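Local atomic coordinates of nitrilotriacetate monooxygenase component B (Bacillus cereus ATCC 14579, PDB entry 3BPK), a protein that probably binds FMN and acts as the flavin reductase-like component of a monooxygenase system. Residues V30-S35 against V85-D90. Numbering follows the deposited sequence.
Sequences VAFVTS and VVHISD
Phe-32 O accepts two hydrogen bonds from one residue, His-87: from its backbone N at 2.8 Å and from its imidazole ND1, also at 2.8 Å. The two donors arrive from opposite faces of the carbonyl plane, ND1 lying 38° out of it. On the histidine side the bond is well directed, for Phe-32 O lies at the ring edge almost in the imidazole plane. A chi1 of -55°, with CG beside the residue's own backbone N, turns the ring back toward that N-H, and N and ND1 converge on the same oxygen. The other ring nitrogen, NE2, accepts from the backbone N of Val-129, which fits ND1 being the protonated nitrogen and is consistent with a neutral imidazole. The phenyl and imidazole planes meet at 51°, CD2 of Phe-32 approaching ND1 of His-87 at an oblique angle.

Phe-32/His-87 and Thr-34/Val-85 are the hydrogen-bonded pairs of two neighbouring antiparallel strands, and Ala-31/Ile-88 and Val-33/Val-86 the non-hydrogen-bonded ones, in the closed antiparallel barrel of the flavin reductase-like domain, consistent with the split-barrel fold of FMN-binding proteins. Each strand is paired on its other edge too, 28-36 with 42-54 and 83-88 with 134-146. Phe-32 N reaches His-87 O nearly linearly, and Thr-34 and Val-85 exchange reciprocal N-H...O bonds of 3.0 Å between N of one and O of the other. The hydroxyl of Thr-34 is bonded to Pro-127 O, while the same OG1 lies 3.4 Å from CE1 of His-87, at the imidazole edge. On the opposite face, CB of Ala-31 packs against CG1 of Val-86.

Past the last bridged pair, Ala-31/Ile-88, Ser-89 OG donates to Val-30 O at 2.8 Å from well above the carbonyl plane. Ser-89 N makes only a weak direct bond to that oxygen; a water accepts from this N-H at 2.9 Å and donates to Val-30 O.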
loop_
_atom_site.group_PDB
_atom_site.type_symbol
_atom_site.label_atom_id
_atom_site.label_comp_id
_atom_site.label_asym_id
_atom_site.label_seq_id
_atom_site.Cartn_x
_atom_site.Cartn_y
_atom_site.Cartn_z
ATOM N N VAL B 30 -0.903 6.710 4.922
ATOM C CA VAL B 30 0.272 7.585 4.783
ATOM C C VAL B 30 1.287 7.285 5.882
ATOM O O VAL B 30 0.976 7.451 7.088
ATOM C CB VAL B 30 -0.159 9.110 4.843
ATOM C CG1 VAL B 30 1.029 10.061 4.710
ATOM C CG2 VAL B 30 -1.170 9.426 3.711
ATOM N N ALA B 31 2.466 6.825 5.467
ATOM C CA ALA B 31 3.560 6.570 6.414
ATOM C C ALA B 31 4.305 7.876 6.661
ATOM O O ALA B 31 4.789 8.505 5.708
ATOM C CB ALA B 31 4.533 5.519 5.861
ATOM N N PHE B 32 4.448 8.275 7.931
ATOM C CA PHE B 32 5.302 9.423 8.229
ATOM C C PHE B 32 6.610 8.814 8.712
ATOM O O PHE B 32 6.630 8.130 9.756
ATOM C CB PHE B 32 4.692 10.320 9.289
ATOM C CG PHE B 32 5.557 11.462 9.628
ATOM C CD1 PHE B 32 5.874 12.406 8.653
ATOM C CD2 PHE B 32 6.063 11.618 10.939
ATOM C CE1 PHE B 32 6.714 13.476 8.954
ATOM C CE2 PHE B 32 6.897 12.680 11.236
ATOM C CZ PHE B 32 7.209 13.621 10.257
ATOM N N VAL B 33 7.669 9.004 7.926
ATOM C CA VAL B 33 8.907 8.221 8.139
ATOM C C VAL B 33 10.051 9.119 8.581
ATOM O O VAL B 33 10.360 10.116 7.895
ATOM C CB VAL B 33 9.344 7.525 6.829
ATOM C CG1 VAL B 33 10.646 6.709 7.040
ATOM C CG2 VAL B 33 8.246 6.562 6.333
ATOM N N THR B 34 10.683 8.759 9.713
ATOM C CA THR B 34 11.882 9.488 10.172
ATOM C C THR B 34 13.115 8.627 9.936
ATOM O O THR B 34 13.073 7.381 9.980
ATOM C CB THR B 34 11.829 9.918 11.661
ATOM O OG1 THR B 34 11.571 8.781 12.498
ATOM C CG2 THR B 34 10.750 10.960 11.850
ATOM N N SER B 35 14.224 9.316 9.684
ATOM C CA SER B 35 15.477 8.669 9.336
ATOM C C SER B 35 16.567 9.685 9.681
ATOM O O SER B 35 16.277 10.883 9.866
ATOM C CB SER B 35 15.498 8.313 7.823
ATOM O OG SER B 35 15.438 9.483 7.001
ATOM N N VAL B 85 12.018 4.930 11.361
ATOM C CA VAL B 85 10.764 4.759 12.120
ATOM C C VAL B 85 9.577 5.093 11.217
ATOM O O VAL B 85 9.580 6.145 10.539
ATOM C CB VAL B 85 10.737 5.678 13.382
ATOM C CG1 VAL B 85 9.431 5.479 14.210
ATOM C CG2 VAL B 85 11.948 5.393 14.316
ATOM N N VAL B 86 8.545 4.245 11.266
ATOM C CA VAL B 86 7.327 4.477 10.490
ATOM C C VAL B 86 6.213 4.850 11.461
ATOM O O VAL B 86 5.906 4.062 12.377
ATOM C CB VAL B 86 6.923 3.228 9.683
ATOM C CG1 VAL B 86 5.565 3.498 8.982
ATOM C CG2 VAL B 86 8.015 2.894 8.665
ATOM N N HIS B 87 5.616 6.024 11.265
ATOM C CA HIS B 87 4.539 6.479 12.126
ATOM C C HIS B 87 3.236 6.429 11.347
ATOM O O HIS B 87 3.198 6.761 10.144
ATOM C CB HIS B 87 4.752 7.943 12.558
ATOM C CG HIS B 87 6.074 8.191 13.213
ATOM N ND1 HIS B 87 7.243 8.314 12.485
ATOM C CD2 HIS B 87 6.416 8.390 14.520
ATOM C CE1 HIS B 87 8.254 8.558 13.319
ATOM N NE2 HIS B 87 7.781 8.586 14.560
ATOM N N ILE B 88 2.169 6.046 12.033
ATOM C CA ILE B 88 0.824 6.168 11.446
ATOM C C ILE B 88 0.423 7.652 11.479
ATOM O O ILE B 88 0.597 8.355 12.493
ATOM C CB ILE B 88 -0.203 5.350 12.260
ATOM C CG1 ILE B 88 0.188 3.861 12.244
ATOM C CG2 ILE B 88 -1.632 5.563 11.737
ATOM C CD1 ILE B 88 0.394 3.278 10.849
ATOM N N SER B 89 -0.077 8.133 10.347
ATOM C CA SER B 89 -0.541 9.525 10.219
ATOM C C SER B 89 -1.990 9.630 10.622
ATOM O O SER B 89 -2.840 8.847 10.184
ATOM C CB SER B 89 -0.377 10.022 8.762
ATOM O OG SER B 89 0.965 9.933 8.344
ATOM N N ASP B 90 -2.281 10.640 11.431
ATOM C CA ASP B 90 -3.640 10.801 11.931
ATOM C C ASP B 90 -4.057 12.269 12.039
ATOM O O ASP B 90 -3.217 13.184 11.880
ATOM C CB ASP B 90 -3.861 10.004 13.238
ATOM C CG ASP B 90 -3.160 10.611 14.434
ATOM O OD1 ASP B 90 -3.196 11.856 14.598
ATOM O OD2 ASP B 90 -2.590 9.826 15.224
HETATM O O HOH W 1 -0.697 5.917 8.530
#